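Local coordinates for CocE/NonD family hydrolase (Staphylococcus aureus subsp. aureus COL, PDB 3III), which probably hydrolyses ester or amide bonds, as an alpha/beta-hydrolase of the CocE/NonD and X-Pro dipeptidyl-peptidase family whose physiological substrate is not established, at residues 47-52 with 142-147; 445-450 with 528-533. All blocks are in the same frame, centred on the assembly; numbering follows the deposited sequence.

Interaction 1 of 2, residues 47-52 with 142-147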
loop_
_atom_site.group_PDB
_atom_site.type_symbol
_atom_site.label_atom_id
_atom_site.label_comp_id
_atom_site.label_asym_id
_atom_site.label_seq_id
_atom_site.Cartn_x
_atom_site.Cartn_y
_atom_site.Cartn_z
ATOM N N GLU A 47 -17.527 -23.985 -6.055
ATOM C CA GLU A 47 -17.276 -24.955 -4.968
ATOM C C GLU A 47 -15.784 -25.236 -4.856
ATOM O O GLU A 47 -15.158 -25.605 -5.855
ATOM C CB GLU A 47 -18.058 -26.265 -5.199
ATOM C CG GLU A 47 -18.015 -27.192 -4.018
ATOM C CD GLU A 47 -18.788 -28.454 -4.237
ATOM O OE1 GLU A 47 -19.719 -28.433 -5.019
ATOM O OE2 GLU A 47 -18.494 -29.463 -3.590
HETATM N N MSE A 48 -15.235 -25.070 -3.642
HETATM C CA MSE A 48 -13.842 -25.338 -3.351
HETATM C C MSE A 48 -13.572 -26.839 -3.212
HETATM O O MSE A 48 -14.509 -27.666 -3.036
HETATM C CB MSE A 48 -13.408 -24.624 -2.079
HETATM C CG MSE A 48 -13.688 -23.144 -2.026
HETATM SE SE MSE A 48 -12.658 -22.134 -3.369
HETATM C CE MSE A 48 -13.972 -22.265 -4.910
ATOM N N ARG A 49 -12.289 -27.196 -3.203
ATOM C CA ARG A 49 -11.894 -28.619 -3.095
ATOM C C ARG A 49 -12.469 -29.254 -1.843
ATOM O O ARG A 49 -12.847 -30.393 -1.877
ATOM C CB ARG A 49 -10.377 -28.809 -3.071
ATOM C CG ARG A 49 -9.688 -28.842 -4.477
ATOM C CD ARG A 49 -8.183 -28.480 -4.365
ATOM N NE ARG A 49 -8.012 -27.216 -3.643
ATOM C CZ ARG A 49 -6.974 -26.893 -2.869
ATOM N NH1 ARG A 49 -5.944 -27.731 -2.719
ATOM N NH2 ARG A 49 -6.977 -25.737 -2.225
ATOM N N ASP A 50 -12.568 -28.517 -0.751
ATOM C CA ASP A 50 -13.151 -29.080 0.475
ATOM C C ASP A 50 -14.687 -29.062 0.565
ATOM O O ASP A 50 -15.238 -29.480 1.585
ATOM C CB ASP A 50 -12.551 -28.439 1.723
ATOM C CG ASP A 50 -13.011 -27.017 1.947
ATOM O OD1 ASP A 50 -13.750 -26.432 1.140
ATOM O OD2 ASP A 50 -12.609 -26.463 2.970
ATOM N N GLY A 51 -15.362 -28.607 -0.495
ATOM C CA GLY A 51 -16.828 -28.517 -0.526
ATOM C C GLY A 51 -17.365 -27.152 -0.142
ATOM O O GLY A 51 -18.517 -26.879 -0.350
ATOM N N GLU A 52 -16.551 -26.271 0.415
ATOM C CA GLU A 52 -17.035 -24.930 0.742
ATOM C C GLU A 52 -17.497 -24.196 -0.520
ATOM O O GLU A 52 -16.832 -24.242 -1.580
ATOM C CB GLU A 52 -15.973 -24.105 1.467
ATOM C CG GLU A 52 -16.458 -22.654 1.908
ATOM C CD GLU A 52 -17.272 -22.688 3.216
ATOM O OE1 GLU A 52 -17.453 -23.786 3.787
ATOM O OE2 GLU A 52 -17.695 -21.620 3.679
ATOM N N GLU A 142 -6.386 -18.461 1.791
ATOM C CA GLU A 142 -7.289 -17.568 1.076
ATOM C C GLU A 142 -6.876 -17.487 -0.420
ATOM O O GLU A 142 -7.716 -17.507 -1.311
ATOM C CB GLU A 142 -7.247 -16.169 1.701
ATOM C CG GLU A 142 -8.137 -15.166 1.056
ATOM C CD GLU A 142 -8.147 -13.782 1.752
ATOM O OE1 GLU A 142 -9.217 -13.403 2.271
ATOM O OE2 GLU A 142 -7.129 -13.050 1.700
ATOM N N ALA A 143 -5.586 -17.344 -0.671
ATOM C CA ALA A 143 -5.041 -17.440 -2.011
ATOM C C ALA A 143 -5.461 -18.738 -2.775
ATOM O O ALA A 143 -5.727 -18.711 -4.021
ATOM C CB ALA A 143 -3.523 -17.333 -1.918
ATOM N N GLU A 144 -5.457 -19.872 -2.084
ATOM C CA GLU A 144 -5.852 -21.151 -2.717
ATOM C C GLU A 144 -7.307 -21.127 -3.192
ATOM O O GLU A 144 -7.633 -21.656 -4.286
ATOM C CB GLU A 144 -5.550 -22.338 -1.803
ATOM C CG GLU A 144 -4.035 -22.580 -1.715
ATOM C CD GLU A 144 -3.667 -23.742 -0.834
ATOM O OE1 GLU A 144 -4.568 -24.581 -0.574
ATOM O OE2 GLU A 144 -2.473 -23.835 -0.439
ATOM N N ASP A 145 -8.185 -20.501 -2.396
ATOM C CA ASP A 145 -9.587 -20.370 -2.766
ATOM C C ASP A 145 -9.722 -19.483 -4.017
ATOM O O ASP A 145 -10.449 -19.816 -4.940
ATOM C CB ASP A 145 -10.392 -19.748 -1.623
ATOM C CG ASP A 145 -10.582 -20.685 -0.431
ATOM O OD1 ASP A 145 -10.439 -21.904 -0.589
ATOM O OD2 ASP A 145 -10.866 -20.157 0.666
ATOM N N TYR A 146 -9.015 -18.354 -4.020
ATOM C CA TYR A 146 -8.965 -17.411 -5.152
ATOM C C TYR A 146 -8.489 -18.112 -6.439
ATOM O O TYR A 146 -9.105 -17.996 -7.509
ATOM C CB TYR A 146 -8.049 -16.229 -4.772
ATOM C CG TYR A 146 -8.232 -14.905 -5.548
ATOM C CD1 TYR A 146 -7.580 -13.755 -5.123
ATOM C CD2 TYR A 146 -8.960 -14.817 -6.738
ATOM C CE1 TYR A 146 -7.712 -12.557 -5.801
ATOM C CE2 TYR A 146 -9.083 -13.613 -7.430
ATOM C CZ TYR A 146 -8.454 -12.486 -6.943
ATOM O OH TYR A 146 -8.575 -11.276 -7.573
ATOM N N TYR A 147 -7.450 -18.921 -6.318
ATOM C CA TYR A 147 -6.977 -19.694 -7.431
ATOM C C TYR A 147 -8.088 -20.561 -8.024
ATOM O O TYR A 147 -8.243 -20.598 -9.259
ATOM C CB TYR A 147 -5.831 -20.559 -6.963
ATOM C CG TYR A 147 -5.127 -21.486 -7.945
ATOM C CD1 TYR A 147 -5.764 -22.592 -8.538
ATOM C CD2 TYR A 147 -3.768 -21.355 -8.139
ATOM C CE1 TYR A 147 -5.044 -23.484 -9.353
ATOM C CE2 TYR A 147 -3.058 -22.235 -8.966
ATOM C CZ TYR A 147 -3.685 -23.279 -9.553
ATOM O OH TYR A 147 -2.939 -24.122 -10.347
HETATM O O HOH W 1 -9.628 -24.075 -1.927
#
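M48 and R49, which open the type I beta turn of a hairpin between strands 36-47 and 53-60, meet D145 and E144 on helix 140-154, so that a connection at one side of the large alpha/beta-hydrolase sheet rests on a helix that packs against it. The tight part is buried. M48, present as selenomethionine, bends at its second and third torsions and crosses D145 at about a right angle. A long, flexible, unbranched chain suits this place, since it can curl back alongside the aspartate, SE 3.6 Å from both D145 OD1 and the D145 backbone O, and also touch V149. The carboxylate beside it is not left without polar partners: D145 OD2 forms a salt bridge with R126, which also pairs with D50 and would offset the negative charge of both aspartates.

The solvent side is looser. R49, an exposed residue, uses its length to reach the helix, and its NH2 donates to E144 OE1 over 3.1 Å in a nearly straight bond (169°). The oxygen sits at the edge of the guanidinium, near its plane, and is met on its anti side, while the two planes are turned 59° apart, and one N-H meets one oxygen in a single-pronged salt bridge. R49 NE pairs instead with E148, one helical turn further on. Between the two zones a water accepts from R49 NH2 and lies 2.7 Å from D145 OD1. G51 takes the positive phi (95°) that ends the turn, and D50 OD1 closes an Asx turn by accepting from E52 N at 2.9 Å.

Interaction 2 of 2, residues 445-450 with 528-533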
loop_
_atom_site.group_PDB
_atom_site.type_symbol
_atom_site.label_atom_id
_atom_site.label_comp_id
_atom_site.label_asym_id
_atom_site.label_seq_id
_atom_site.Cartn_x
_atom_site.Cartn_y
_atom_site.Cartn_z
ATOM N N ASN A 445 -3.624 8.371 6.776
ATOM C CA ASN A 445 -4.482 7.755 5.791
ATOM C C ASN A 445 -5.372 8.880 5.245
ATOM O O ASN A 445 -6.314 9.377 5.932
ATOM C CB ASN A 445 -5.267 6.586 6.489
ATOM C CG ASN A 445 -6.148 5.815 5.550
ATOM O OD1 ASN A 445 -6.280 6.212 4.380
ATOM N ND2 ASN A 445 -6.819 4.745 6.043
ATOM N N HIS A 446 -5.092 9.283 3.997
ATOM C CA HIS A 446 -5.737 10.456 3.359
ATOM C C HIS A 446 -5.660 11.716 4.232
ATOM O O HIS A 446 -6.638 12.423 4.383
ATOM C CB HIS A 446 -7.192 10.167 2.959
ATOM C CG HIS A 446 -7.300 9.173 1.846
ATOM N ND1 HIS A 446 -7.037 7.834 2.033
ATOM C CD2 HIS A 446 -7.584 9.327 0.534
ATOM C CE1 HIS A 446 -7.145 7.214 0.870
ATOM N NE2 HIS A 446 -7.479 8.097 -0.059
ATOM N N ILE A 447 -4.516 11.933 4.863
ATOM C CA ILE A 447 -4.270 13.204 5.544
ATOM C C ILE A 447 -3.590 14.157 4.565
ATOM O O ILE A 447 -2.997 13.724 3.597
ATOM C CB ILE A 447 -3.441 13.066 6.860
ATOM C CG1 ILE A 447 -1.982 12.609 6.594
ATOM C CG2 ILE A 447 -4.197 12.129 7.830
ATOM C CD1 ILE A 447 -1.099 12.607 7.956
ATOM N N GLU A 448 -3.813 15.443 4.760
ATOM C CA GLU A 448 -3.230 16.469 3.864
ATOM C C GLU A 448 -2.116 17.272 4.519
ATOM O O GLU A 448 -1.455 18.069 3.834
ATOM C CB GLU A 448 -4.325 17.386 3.330
ATOM C CG GLU A 448 -5.375 16.570 2.544
ATOM C CD GLU A 448 -6.389 17.384 1.793
ATOM O OE1 GLU A 448 -6.450 18.638 1.937
ATOM O OE2 GLU A 448 -7.170 16.747 1.024
ATOM N N ASN A 449 -1.901 17.059 5.815
ATOM C CA ASN A 449 -0.768 17.717 6.547
ATOM C C ASN A 449 0.388 16.773 6.801
ATOM O O ASN A 449 1.061 16.869 7.830
ATOM C CB ASN A 449 -1.265 18.300 7.894
ATOM C CG ASN A 449 -1.733 17.213 8.880
ATOM O OD1 ASN A 449 -2.143 16.135 8.472
ATOM N ND2 ASN A 449 -1.582 17.484 10.183
ATOM N N GLY A 450 0.645 15.871 5.858
ATOM C CA GLY A 450 1.701 14.936 5.970
ATOM C C GLY A 450 3.061 15.469 5.567
ATOM O O GLY A 450 3.257 16.654 5.284
ATOM N N LYS A 528 -10.242 5.273 13.982
ATOM C CA LYS A 528 -8.813 4.998 13.859
ATOM C C LYS A 528 -8.415 4.564 12.443
ATOM O O LYS A 528 -7.928 3.456 12.231
ATOM C CB LYS A 528 -8.362 3.977 14.933
ATOM C CG LYS A 528 -8.369 4.585 16.381
ATOM C CD LYS A 528 -8.110 3.492 17.471
ATOM C CE LYS A 528 -7.908 4.100 18.921
ATOM N NZ LYS A 528 -8.396 3.133 20.010
ATOM N N THR A 529 -8.570 5.477 11.488
ATOM C CA THR A 529 -8.204 5.166 10.097
ATOM C C THR A 529 -6.701 5.250 9.830
ATOM O O THR A 529 -6.226 4.670 8.862
ATOM C CB THR A 529 -8.920 6.103 9.080
ATOM O OG1 THR A 529 -8.573 7.431 9.385
ATOM C CG2 THR A 529 -10.430 5.923 9.131
ATOM N N ARG A 530 -5.964 5.959 10.699
ATOM C CA ARG A 530 -4.516 6.059 10.553
ATOM C C ARG A 530 -3.827 5.080 11.502
ATOM O O ARG A 530 -4.412 4.636 12.507
ATOM C CB ARG A 530 -4.116 7.498 10.786
ATOM C CG ARG A 530 -2.693 7.845 10.478
ATOM C CD ARG A 530 -2.458 9.312 10.646
ATOM N NE ARG A 530 -1.067 9.580 10.360
ATOM C CZ ARG A 530 -0.237 10.238 11.154
ATOM N NH1 ARG A 530 -0.660 10.805 12.269
ATOM N NH2 ARG A 530 1.019 10.331 10.826
ATOM N N TYR A 531 -2.576 4.712 11.199
ATOM C CA TYR A 531 -1.755 3.996 12.213
ATOM C C TYR A 531 -1.710 4.818 13.498
ATOM O O TYR A 531 -1.838 6.052 13.443
ATOM C CB TYR A 531 -0.338 3.654 11.679
ATOM C CG TYR A 531 0.384 4.851 11.083
ATOM C CD1 TYR A 531 0.757 5.928 11.881
ATOM C CD2 TYR A 531 0.659 4.915 9.711
ATOM C CE1 TYR A 531 1.424 7.039 11.335
ATOM C CE2 TYR A 531 1.325 6.028 9.148
ATOM C CZ TYR A 531 1.682 7.097 9.961
ATOM O OH TYR A 531 2.389 8.174 9.379
ATOM N N GLU A 532 -1.609 4.123 14.638
ATOM C CA GLU A 532 -1.233 4.709 15.921
ATOM C C GLU A 532 -0.217 3.766 16.578
ATOM O O GLU A 532 -0.125 2.573 16.207
ATOM C CB GLU A 532 -2.465 4.914 16.797
ATOM C CG GLU A 532 -3.424 5.939 16.232
ATOM C CD GLU A 532 -4.704 6.136 17.057
ATOM O OE1 GLU A 532 -4.830 5.621 18.183
ATOM O OE2 GLU A 532 -5.603 6.791 16.519
ATOM N N HIS A 533 0.557 4.289 17.516
ATOM C CA HIS A 533 1.532 3.473 18.213
ATOM C C HIS A 533 1.502 3.804 19.704
ATOM O O HIS A 533 2.440 4.370 20.244
ATOM C CB HIS A 533 2.937 3.670 17.562
ATOM C CG HIS A 533 2.969 3.345 16.089
ATOM N ND1 HIS A 533 2.790 4.305 15.111
ATOM C CD2 HIS A 533 3.162 2.184 15.434
ATOM C CE1 HIS A 533 2.838 3.737 13.923
ATOM N NE2 HIS A 533 3.051 2.450 14.088
HETATM O O HOH W 2 -6.603 9.330 8.731
#
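N445 and R530 bring their CA atoms within 5.1 Å where two irregular stretches pass, the first carrying a cis peptide before N445 and then a G1 beta bulge, at H446 and I447, against strand 441-443. N445 does the polar work. With CG anti to the backbone N (chi1 -177°), its amide extends toward the other segment, and ND2 donates to T529 O at 2.9 Å. The carbonyl oxygen lies in the amide plane, although the donor stands above the plane of that carbonyl. At the other end of the amide, N445 OD1 accepts from H446 ND1 at 3.0 Å, within the plane of the imidazole. An asparagine suits the spot because it can donate and accept at once, and the two bonds fix which way round the amide sits. A water joins N445 O to T529 OG1, which is also bonded to T524.

R530 is the apolar partner as much as the charged one. Its chain runs extended past N445, and its guanidinium is flanked on its two faces, off centre, by I447 CD1, 3.9 Å from R530 NE, and Y531 CD1, while R530 CG stands 4.1 Å above the plane of the Y531 ring, over its centre. The polar ends are engaged too: R530 NH2 donates to Y531 OH at 2.9 Å in a bent bond tilted from the guanidinium plane, and NH1 to the carbonyls of V519 and G521. Those carbonyls hold R530 within its own 515-540 connection, which I447 and N445 join to the bulged start of strand 447-458, in the beta-rich C-terminal domain characteristic of S15-family hydrolases.

Interaction 1 and interaction 2 lie in series along the chain and do not touch: their centres are 35 Å apart and their nearest atoms about 18 Å. The first belongs to the alpha/beta-hydrolase part, the second to the C-terminal beta domain. Helix 140-154 also packs on helix 170-179, and E142 bonds to Y170 at its start; by fold and sequence, helix 170-179 probably follows the nucleophile elbow. In interaction 2 the side chain of T529 is about 5 Å from a bound palmitic acid, and N445 and T529 adjoin helix 213-224. Contact 47-52/142-147 joins elements within the catalytic fold, whereas 445-450/528-533 lies near that ligand, where the C-terminal domain meets the hydrolase part.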